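Local atomic coordinates of cysteine hydrolase (Pseudomonas syringae pv. phaseolicola 1448A, PDB entry 3IRV), a protein that probably acts as a hydrolase of the isochorismatase-like cysteine hydrolase family, although its substrate is not established. Residues A59-A62 against I68-R71; S123-T128 against R163-I168. All coordinates share one frame; numbering follows the deposited sequence.

Contact 1: A59-A62 against I68-R71; sequences AARA and IYLR
Arg61 and Tyr69 meet through their polar ends alone: NH2 of Arg61 lies 3.0 Å from OH of Tyr69. Despite that short distance the angle is too poor for a hydrogen bond, and each group has its bonded partner outside the pair. The hydroxyl sits at the edge of the guanidinium, in its plane, and the guanidinium nitrogen likewise lies near the plane of the phenol ring. The two planes are tilted only 19° apart, each group presenting its edge to the other, while the side chains as a whole cross at about a right angle. Arginine suits the place because its chain, extended from CG to NE (chi3 -168°), carries the guanidinium from the helix to the Tyr69 hydroxyl and to Asp114.

The charge of Arg61 is met by Asp114, through a salt bridge at NH2. The hydroxyl of Tyr69 donates a weak hydrogen bond to Leu108 O, so a tyrosine can bury its ring and still place its oxygen among polar atoms.

Apolar packing fills in around this pair. Tyr69 rests on Pro110 and on Val27 of strand 23-28, and Ala60, whose small side chain lets the helix sit close to the strand, touches Val25. Helix 50-62 is the connection of a beta-alpha-beta crossover from strand 23-28 to strand 66-72, which runs parallel between strands 23-28 and 115-119.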
loop_
_atom_site.group_PDB
_atom_site.type_symbol
_atom_site.label_atom_id
_atom_site.label_comp_id
_atom_site.label_asym_id
_atom_site.label_seq_id
_atom_site.Cartn_x
_atom_site.Cartn_y
_atom_site.Cartn_z
ATOM N N ALA A 59 10.460 -26.597 -0.824
ATOM C CA ALA A 59 11.784 -26.187 -1.341
ATOM C C ALA A 59 12.541 -25.275 -0.387
ATOM O O ALA A 59 13.748 -25.436 -0.190
ATOM C CB ALA A 59 11.673 -25.547 -2.698
ATOM N N ALA A 60 11.814 -24.349 0.243
ATOM C CA ALA A 60 12.415 -23.390 1.152
ATOM C C ALA A 60 13.034 -24.119 2.349
ATOM O O ALA A 60 14.204 -23.896 2.680
ATOM C CB ALA A 60 11.357 -22.374 1.615
ATOM N N ARG A 61 12.264 -25.012 2.973
ATOM C CA ARG A 61 12.770 -25.717 4.148
ATOM C C ARG A 61 13.982 -26.583 3.788
ATOM O O ARG A 61 14.939 -26.650 4.556
ATOM C CB ARG A 61 11.670 -26.521 4.840
ATOM C CG ARG A 61 10.506 -25.662 5.338
ATOM C CD ARG A 61 9.658 -26.425 6.350
ATOM N NE ARG A 61 8.400 -25.726 6.624
ATOM C CZ ARG A 61 7.255 -25.982 6.000
ATOM N NH1 ARG A 61 7.193 -26.959 5.091
ATOM N NH2 ARG A 61 6.168 -25.264 6.288
ATOM N N ALA A 62 13.958 -27.180 2.593
ATOM C CA ALA A 62 15.083 -28.006 2.118
ATOM C C ALA A 62 16.367 -27.180 1.931
ATOM O O ALA A 62 17.493 -27.689 2.105
ATOM C CB ALA A 62 14.705 -28.716 0.823
ATOM N N ILE A 68 8.064 -17.922 7.242
ATOM C CA ILE A 68 7.318 -17.106 8.215
ATOM C C ILE A 68 5.860 -17.047 7.803
ATOM O O ILE A 68 5.559 -16.689 6.670
ATOM C CB ILE A 68 7.856 -15.665 8.250
ATOM C CG1 ILE A 68 9.343 -15.694 8.633
ATOM C CG2 ILE A 68 7.025 -14.793 9.221
ATOM C CD1 ILE A 68 10.123 -14.371 8.421
ATOM N N TYR A 69 4.958 -17.390 8.717
ATOM C CA TYR A 69 3.524 -17.241 8.460
ATOM C C TYR A 69 3.025 -15.981 9.143
ATOM O O TYR A 69 3.367 -15.743 10.291
ATOM C CB TYR A 69 2.755 -18.413 9.058
ATOM C CG TYR A 69 3.028 -19.753 8.435
ATOM C CD1 TYR A 69 2.093 -20.306 7.548
ATOM C CD2 TYR A 69 4.189 -20.509 8.765
ATOM C CE1 TYR A 69 2.302 -21.577 6.972
ATOM C CE2 TYR A 69 4.405 -21.769 8.191
ATOM C CZ TYR A 69 3.453 -22.297 7.296
ATOM O OH TYR A 69 3.705 -23.571 6.762
ATOM N N LEU A 70 2.229 -15.181 8.447
ATOM C CA LEU A 70 1.533 -14.067 9.089
ATOM C C LEU A 70 0.108 -14.520 9.383
ATOM O O LEU A 70 -0.504 -15.248 8.573
ATOM C CB LEU A 70 1.435 -12.862 8.152
ATOM C CG LEU A 70 2.779 -12.321 7.668
ATOM C CD1 LEU A 70 2.525 -11.077 6.837
ATOM C CD2 LEU A 70 3.726 -12.040 8.837
ATOM N N ARG A 71 -0.420 -14.107 10.530
ATOM C CA ARG A 71 -1.829 -14.325 10.847
ATOM C C ARG A 71 -2.448 -13.020 11.290
ATOM O O ARG A 71 -1.857 -12.307 12.119
ATOM C CB ARG A 71 -1.984 -15.345 11.983
ATOM C CG ARG A 71 -1.332 -16.704 11.688
ATOM C CD ARG A 71 -1.642 -17.747 12.791
ATOM N NE ARG A 71 -1.245 -17.242 14.117
ATOM C CZ ARG A 71 -1.377 -17.927 15.249
ATOM N NH1 ARG A 71 -1.897 -19.142 15.223
ATOM N NH2 ARG A 71 -1.004 -17.380 16.410
#

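Contact 2: S123-T128 against R163-I168. With PO4 (phosphate ion), chain C.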
loop_
_atom_site.group_PDB
_atom_site.type_symbol
_atom_site.label_atom_id
_atom_site.label_comp_id
_atom_site.label_asym_id
_atom_site.label_seq_id
_atom_site.Cartn_x
_atom_site.Cartn_y
_atom_site.Cartn_z
ATOM N N SER A 123 -0.807 -4.806 7.204
ATOM C CA SER A 123 0.637 -4.822 7.008
ATOM C C SER A 123 1.288 -5.928 7.810
ATOM O O SER A 123 1.067 -6.019 9.029
ATOM C CB SER A 123 1.228 -3.518 7.512
ATOM O OG SER A 123 2.634 -3.546 7.403
ATOM N N GLY A 124 2.156 -6.710 7.160
ATOM C CA GLY A 124 2.955 -7.688 7.921
ATOM C C GLY A 124 4.082 -7.064 8.719
ATOM O O GLY A 124 4.668 -7.737 9.586
ATOM N N PHE A 125 4.403 -5.795 8.415
ATOM C CA PHE A 125 5.535 -5.076 9.046
ATOM C C PHE A 125 5.135 -4.082 10.127
ATOM O O PHE A 125 5.839 -3.955 11.134
ATOM C CB PHE A 125 6.333 -4.288 8.005
ATOM C CG PHE A 125 7.310 -5.129 7.249
ATOM C CD1 PHE A 125 8.528 -5.488 7.816
ATOM C CD2 PHE A 125 6.990 -5.606 5.973
ATOM C CE1 PHE A 125 9.438 -6.286 7.112
ATOM C CE2 PHE A 125 7.876 -6.420 5.266
ATOM C CZ PHE A 125 9.116 -6.751 5.816
ATOM N N HIS A 126 4.056 -3.335 9.912
ATOM C CA HIS A 126 3.749 -2.231 10.828
ATOM C C HIS A 126 3.353 -2.724 12.225
ATOM O O HIS A 126 2.352 -3.434 12.383
ATOM C CB HIS A 126 2.661 -1.310 10.275
ATOM C CG HIS A 126 2.476 -0.068 11.095
ATOM N ND1 HIS A 126 3.353 0.988 11.034
ATOM C CD2 HIS A 126 1.545 0.269 12.024
ATOM C CE1 HIS A 126 2.961 1.938 11.873
ATOM N NE2 HIS A 126 1.878 1.520 12.500
ATOM N N ASN A 127 4.206 -2.395 13.206
ATOM C CA ASN A 127 3.968 -2.723 14.620
ATOM C C ASN A 127 3.971 -4.229 14.861
ATOM O O ASN A 127 3.258 -4.705 15.748
ATOM C CB ASN A 127 2.626 -2.166 15.138
ATOM C CG ASN A 127 2.615 -0.669 15.250
ATOM O OD1 ASN A 127 3.650 -0.032 15.168
ATOM N ND2 ASN A 127 1.417 -0.095 15.440
ATOM N N THR A 128 4.725 -4.983 14.055
ATOM C CA THR A 128 4.784 -6.429 14.261
ATOM C C THR A 128 6.190 -6.885 14.538
ATOM O O THR A 128 7.154 -6.133 14.351
ATOM C CB THR A 128 4.366 -7.244 13.019
ATOM O OG1 THR A 128 5.410 -7.197 12.024
ATOM C CG2 THR A 128 3.058 -6.763 12.457
ATOM N N ARG A 163 11.390 -0.322 3.712
ATOM C CA ARG A 163 12.450 -0.693 4.673
ATOM C C ARG A 163 13.708 -1.216 3.952
ATOM O O ARG A 163 14.637 -1.730 4.606
ATOM C CB ARG A 163 11.911 -1.772 5.595
ATOM C CG ARG A 163 10.955 -1.220 6.631
ATOM C CD ARG A 163 10.135 -2.335 7.215
ATOM N NE ARG A 163 9.357 -1.887 8.386
ATOM C CZ ARG A 163 8.225 -1.188 8.284
ATOM N NH1 ARG A 163 7.766 -0.814 7.075
ATOM N NH2 ARG A 163 7.565 -0.838 9.383
ATOM N N GLU A 164 13.705 -1.092 2.606
ATOM C CA GLU A 164 14.832 -1.436 1.727
ATOM C C GLU A 164 14.961 -2.958 1.461
ATOM O O GLU A 164 15.982 -3.427 0.953
ATOM C CB GLU A 164 16.166 -0.804 2.190
ATOM C CG GLU A 164 16.189 0.742 2.084
ATOM C CD GLU A 164 15.943 1.261 0.659
ATOM O OE1 GLU A 164 16.537 0.715 -0.289
ATOM O OE2 GLU A 164 15.156 2.218 0.474
ATOM N N TYR A 165 13.910 -3.722 1.797
ATOM C CA TYR A 165 13.936 -5.143 1.459
ATOM C C TYR A 165 13.777 -5.294 -0.048
ATOM O O TYR A 165 13.084 -4.502 -0.698
ATOM C CB TYR A 165 12.807 -5.904 2.164
ATOM C CG TYR A 165 13.031 -6.081 3.653
ATOM C CD1 TYR A 165 13.844 -7.111 4.134
ATOM C CD2 TYR A 165 12.450 -5.215 4.570
ATOM C CE1 TYR A 165 14.083 -7.288 5.507
ATOM C CE2 TYR A 165 12.650 -5.399 5.939
ATOM C CZ TYR A 165 13.475 -6.424 6.392
ATOM O OH TYR A 165 13.675 -6.603 7.741
ATOM N N LYS A 166 14.453 -6.322 -0.570
ATOM C CA LYS A 166 14.291 -6.764 -1.936
ATOM C C LYS A 166 13.099 -7.723 -1.952
ATOM O O LYS A 166 13.164 -8.840 -1.391
ATOM C CB LYS A 166 15.594 -7.442 -2.385
ATOM C CG LYS A 166 16.816 -6.521 -2.208
ATOM C CD LYS A 166 18.147 -7.228 -2.485
ATOM C CE LYS A 166 19.286 -6.221 -2.421
ATOM N NZ LYS A 166 20.611 -6.859 -2.176
ATOM N N VAL A 167 11.998 -7.290 -2.563
ATOM C CA VAL A 167 10.744 -8.050 -2.461
ATOM C C VAL A 167 10.428 -8.770 -3.778
ATOM O O VAL A 167 10.503 -8.168 -4.855
ATOM C CB VAL A 167 9.564 -7.130 -2.089
ATOM C CG1 VAL A 167 8.276 -7.964 -1.869
ATOM C CG2 VAL A 167 9.876 -6.350 -0.818
ATOM N N ILE A 168 10.074 -10.049 -3.666
ATOM C CA ILE A 168 9.629 -10.862 -4.805
ATOM C C ILE A 168 8.194 -11.276 -4.528
ATOM O O ILE A 168 7.926 -11.922 -3.501
ATOM C CB ILE A 168 10.445 -12.148 -4.943
ATOM C CG1 ILE A 168 11.928 -11.820 -5.126
ATOM C CG2 ILE A 168 9.913 -12.948 -6.127
ATOM C CD1 ILE A 168 12.831 -13.043 -5.074
HETATM P P PO4 C . 5.189 1.833 8.010
HETATM O O1 PO4 C . 5.273 0.888 9.191
HETATM O O2 PO4 C . 5.707 1.108 6.780
HETATM O O3 PO4 C . 3.740 2.235 7.799
HETATM O O4 PO4 C . 6.007 3.092 8.220
HETATM O O HOH W 1 6.636 -0.870 12.501
#
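Phe125 and Arg163 lie alongside one another, running in opposite senses, with the phenyl and guanidinium planes 27° apart. CB of Phe125 sits over the centre of one guanidinium face, 3.6 Å from Arg163 CZ, while Arg163 CD packs by the ring at Phe125 CD1, leaving the guanidinium edge for an anion. Beyond it, Phe125 CE1 meets Tyr165 CE2 at 3.5 Å; these rings are inclined by 33° and form an oblique apolar pair, and the Tyr165 hydroxyl is hydrogen-bonded to Asp131.

That edge faces a phosphate ion, probably from the crystallisation liquor. NH1 of Arg163 binds O2 and also donates to Asp159 O, which helps fix the guanidinium; NH2 binds O1 at 2.9 Å in a nearly straight bond (172°). His126 turns its CG anti to the backbone N (chi1 -171°), which lets ND1 donate to the same O1 at 2.7 Å, in the plane of the imidazole.

Ser123 OG accepts from the backbone N of Phe125 and of His126, an ST turn and ST motif that shape the loop. Phe125 to Thr128 then form a type II beta turn, and Thr128 OG1, bonded to Gly124 O, also caps Leu130 N. Arg163 comes from the end of helix 149-162, closed by a Schellman motif with Glu164 as C-prime residue. Loop and helix end, with His126 and Arg163 of the second subunit, build an anion site at the subunit interface.

From the N terminus, contact 1 comes first: helix 50-62 ends, a short loop turns back, and strand 66-72 begins, so 59-62 and 68-71 close a turn of only five intervening residues. The chain then passes through strand 115-119 to the loop 123-128. Contact 2 closes a longer excursion, through helix 130-136, strand 141-147 and helix 149-162, before the chain reaches 163-168 and strand 166-170. The two loops follow in series, neither crossing nor enclosing the other. Their centres lie about 16 Å apart, yet Leu70 CD1 packs 3.6 Å from Gly124 CA. Contact 1 ties a helix to the parallel sheet; contact 2 ties the loop after strand 115-119 to the end of helix 149-162 and the entry to strand 166-170, beside the second subunit.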